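Local structure of dihydropteroate synthase (Mycobacterium smegmatis, 6OMZ) at residues R46-G51 and R90-Q95. The protein probably catalyses the condensation of para-aminobenzoate with 6-hydroxymethyl-7,8-dihydropterin diphosphate to give 7,8-dihydropteroate, a step of folate biosynthesis. The protein carries 1 engineered substitution. Residues are numbered along the deposited sequence; the frame is centred on the assembly and turned at random.
Sequences RAVEHG and RELAAQ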
ATOM      1  N   ARG A  46       8.972  12.756  14.812  1.00 19.19           N
ATOM      2  CA  ARG A  46       7.882  13.255  13.977  1.00 20.17           C
ATOM      3  C   ARG A  46       7.138  12.105  13.312  1.00 16.51           C
ATOM      4  O   ARG A  46       5.902  12.113  13.245  1.00 16.25           O
ATOM      5  CB  ARG A  46       8.416  14.225  12.921  1.00 24.84           C
ATOM      6  CG  ARG A  46       7.325  15.038  12.225  1.00 34.57           C
ATOM      7  CD  ARG A  46       7.549  15.182  10.725  1.00 43.54           C
ATOM      8  NE  ARG A  46       8.453  16.274  10.365  1.00 55.87           N
ATOM      9  CZ  ARG A  46       8.076  17.398   9.757  1.00 62.61           C
ATOM     10  NH1 ARG A  46       6.805  17.597   9.433  1.00 63.40           N
ATOM     11  NH2 ARG A  46       8.979  18.325   9.465  1.00 66.24           N
ATOM     12  N   ALA A  47       7.876  11.105  12.817  1.00 16.68           N
ATOM     13  CA  ALA A  47       7.236   9.961  12.173  1.00 15.82           C
ATOM     14  C   ALA A  47       6.462   9.130  13.184  1.00 17.16           C
ATOM     15  O   ALA A  47       5.367   8.639  12.885  1.00 16.21           O
ATOM     16  CB  ALA A  47       8.281   9.100  11.454  1.00 19.66           C
ATOM     17  N   VAL A  48       7.009   8.963  14.389  1.00 14.68           N
ATOM     18  CA  VAL A  48       6.289   8.223  15.418  1.00 14.82           C
ATOM     19  C   VAL A  48       4.998   8.945  15.795  1.00 20.30           C
ATOM     20  O   VAL A  48       3.932   8.325  15.904  1.00 18.19           O
ATOM     21  CB  VAL A  48       7.190   7.988  16.642  1.00 17.26           C
ATOM     22  CG1 VAL A  48       6.358   7.552  17.841  1.00 17.79           C
ATOM     23  CG2 VAL A  48       8.263   6.957  16.310  1.00 21.06           C
ATOM     24  N   GLU A  49       5.072  10.265  16.009  1.00 16.31           N
ATOM     25  CA  GLU A  49       3.854  11.001  16.342  1.00 21.13           C
ATOM     26  C   GLU A  49       2.851  10.949  15.198  1.00 19.34           C
ATOM     27  O   GLU A  49       1.637  10.941  15.431  1.00 18.71           O
ATOM     28  CB  GLU A  49       4.181  12.454  16.694  1.00 23.62           C
ATOM     29  CG  GLU A  49       4.976  12.618  17.987  1.00 35.62           C
ATOM     30  CD  GLU A  49       4.236  12.113  19.221  1.00 51.61           C
ATOM     31  OE1 GLU A  49       2.982  12.113  19.226  1.00 56.25           O
ATOM     32  OE2 GLU A  49       4.917  11.716  20.192  1.00 54.99           O
ATOM     33  N   HIS A  50       3.345  10.916  13.959  1.00 18.85           N
ATOM     34  CA  HIS A  50       2.467  10.748  12.804  1.00 17.87           C
ATOM     35  C   HIS A  50       1.714   9.421  12.882  1.00 19.26           C
ATOM     36  O   HIS A  50       0.482   9.381  12.758  1.00 17.69           O
ATOM     37  CB  HIS A  50       3.294  10.839  11.518  1.00 19.23           C
ATOM     38  CG  HIS A  50       2.472  10.868  10.268  1.00 19.37           C
ATOM     39  ND1 HIS A  50       3.017  10.681   9.018  1.00 18.89           N
ATOM     40  CD2 HIS A  50       1.148  11.074  10.073  1.00 22.74           C
ATOM     41  CE1 HIS A  50       2.065  10.763   8.106  1.00 21.04           C
ATOM     42  NE2 HIS A  50       0.923  11.010   8.721  1.00 20.61           N
ATOM     43  N   GLY A  51       2.439   8.331  13.122  1.00 13.77           N
ATOM     44  CA  GLY A  51       1.799   7.030  13.261  1.00 18.28           C
ATOM     45  C   GLY A  51       0.814   6.976  14.416  1.00 15.82           C
ATOM     46  O   GLY A  51      -0.283   6.431  14.280  1.00 14.25           O
ATOM     47  N   ARG A  90      10.213   0.387  15.986  1.00 12.02           N
ATOM     48  CA  ARG A  90      10.401  -0.047  17.369  1.00 16.78           C
ATOM     49  C   ARG A  90       9.488   0.714  18.325  1.00 21.25           C
ATOM     50  O   ARG A  90       8.865   0.114  19.215  1.00 18.44           O
ATOM     51  CB  ARG A  90      11.864   0.110  17.794  1.00 19.56           C
ATOM     52  CG  ARG A  90      12.748  -1.091  17.464  1.00 28.92           C
ATOM     53  CD  ARG A  90      14.112  -0.991  18.161  1.00 30.09           C
ATOM     54  NE  ARG A  90      14.909   0.117  17.634  1.00 33.48           N
ATOM     55  CZ  ARG A  90      15.723   0.023  16.582  1.00 33.15           C
ATOM     56  NH1 ARG A  90      15.851  -1.131  15.939  1.00 30.62           N
ATOM     57  NH2 ARG A  90      16.407   1.084  16.171  1.00 29.87           N
ATOM     58  N   GLU A  91       9.383   2.034  18.161  1.00 15.78           N
ATOM     59  CA  GLU A  91       8.574   2.806  19.105  1.00 18.73           C
ATOM     60  C   GLU A  91       7.077   2.560  18.906  1.00 19.14           C
ATOM     61  O   GLU A  91       6.317   2.498  19.882  1.00 19.33           O
ATOM     62  CB  GLU A  91       8.915   4.290  18.989  1.00 22.22           C
ATOM     63  CG  GLU A  91      10.388   4.564  19.228  1.00 43.94           C
ATOM     64  CD  GLU A  91      10.712   6.035  19.381  1.00 61.51           C
ATOM     65  OE1 GLU A  91       9.843   6.794  19.860  1.00 68.77           O
ATOM     66  OE2 GLU A  91      11.842   6.429  19.023  1.00 66.29           O
ATOM     67  N   LEU A  92       6.632   2.400  17.657  1.00 15.60           N
ATOM     68  CA  LEU A  92       5.213   2.146  17.422  1.00 22.04           C
ATOM     69  C   LEU A  92       4.825   0.739  17.861  1.00 18.84           C
ATOM     70  O   LEU A  92       3.732   0.527  18.399  1.00 16.94           O
ATOM     71  CB  LEU A  92       4.874   2.366  15.945  1.00 16.86           C
ATOM     72  CG  LEU A  92       4.992   3.804  15.416  1.00 15.92           C
ATOM     73  CD1 LEU A  92       4.736   3.850  13.919  1.00 19.20           C
ATOM     74  CD2 LEU A  92       4.024   4.752  16.154  1.00 17.66           C
ATOM     75  N   ALA A  93       5.704  -0.240  17.629  1.00 19.43           N
ATOM     76  CA  ALA A  93       5.416  -1.604  18.055  1.00 21.06           C
ATOM     77  C   ALA A  93       5.322  -1.700  19.570  1.00 18.09           C
ATOM     78  O   ALA A  93       4.525  -2.486  20.089  1.00 21.83           O
ATOM     79  CB  ALA A  93       6.487  -2.561  17.521  1.00 21.94           C
ATOM     80  N   ALA A  94       6.105  -0.894  20.295  1.00 20.86           N
ATOM     81  CA  ALA A  94       6.033  -0.895  21.755  1.00 21.27           C
ATOM     82  C   ALA A  94       4.682  -0.414  22.274  1.00 26.53           C
ATOM     83  O   ALA A  94       4.365  -0.653  23.443  1.00 28.58           O
ATOM     84  CB  ALA A  94       7.144  -0.022  22.345  1.00 22.04           C
ATOM     85  N   GLN A  95       3.884   0.265  21.445  1.00 21.75           N
ATOM     86  CA  GLN A  95       2.514   0.626  21.800  1.00 30.99           C
ATOM     87  C   GLN A  95       1.486  -0.394  21.320  1.00 26.21           C
ATOM     88  O   GLN A  95       0.284  -0.123  21.398  1.00 28.23           O
ATOM     89  CB  GLN A  95       2.152   2.008  21.238  1.00 28.09           C
ATOM     90  CG  GLN A  95       3.147   3.106  21.577  1.00 32.77           C
ATOM     91  CD  GLN A  95       3.234   3.369  23.060  1.00 43.15           C
ATOM     92  OE1 GLN A  95       2.237   3.283  23.779  1.00 53.15           O
ATOM     93  NE2 GLN A  95       4.431   3.687  23.533  1.00 46.51           N
TER
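V48 pushes its two methyl groups between E91 and L92, and these three side chains carry nearly all of the contact. CG2 meets E91 alone, lying 3.8 Å from E91 CB, while CG1 touches the leucine at 4.0 Å from L92 CD2 and also grazes the E91 carboxylate at OE1. The rotamer makes this possible: with V48 CG1 anti to the backbone N (chi1 165°), CG2 stands beside that nitrogen and both methyls are turned to the other helix. E91 runs across the valine, nearly perpendicular to it. Its chain is extended past CG, which brings the carboxylate alongside the methyls, with OE1 3.9 Å from V48 CG2; CB and the carboxylate end, CD and OE1, both lie against V48 in van der Waals contact, with no polar bond between the two residues. L92 and V48 instead lie alongside each other, pointing opposite ways, and the leucine goes on to the helix backbone, where its CD2 sits 3.6 Å from V48 O. Nearly one turn further along, G51, having no side chain, presents bare main chain to L92. This is a loose contact, with G51 C 4.3 Å from L92 CD2. At the backbone level V48 and L92 are the closest pair, their CA atoms 6.5 Å apart. Further out, V88 touches both A47 and V48, T44 meets E91, and L52 continues the leucine's packing. The whole is van der Waals packing between helices 44-56 and 78-93 of the TIM barrel: the first comes after strand 23-29 and the short helix 30-35, whose V30 and D33 touch A47, and the second after strand 61-65. L92 also reaches I99 on strand 98-102, tying the helix pair to the parallel sheet.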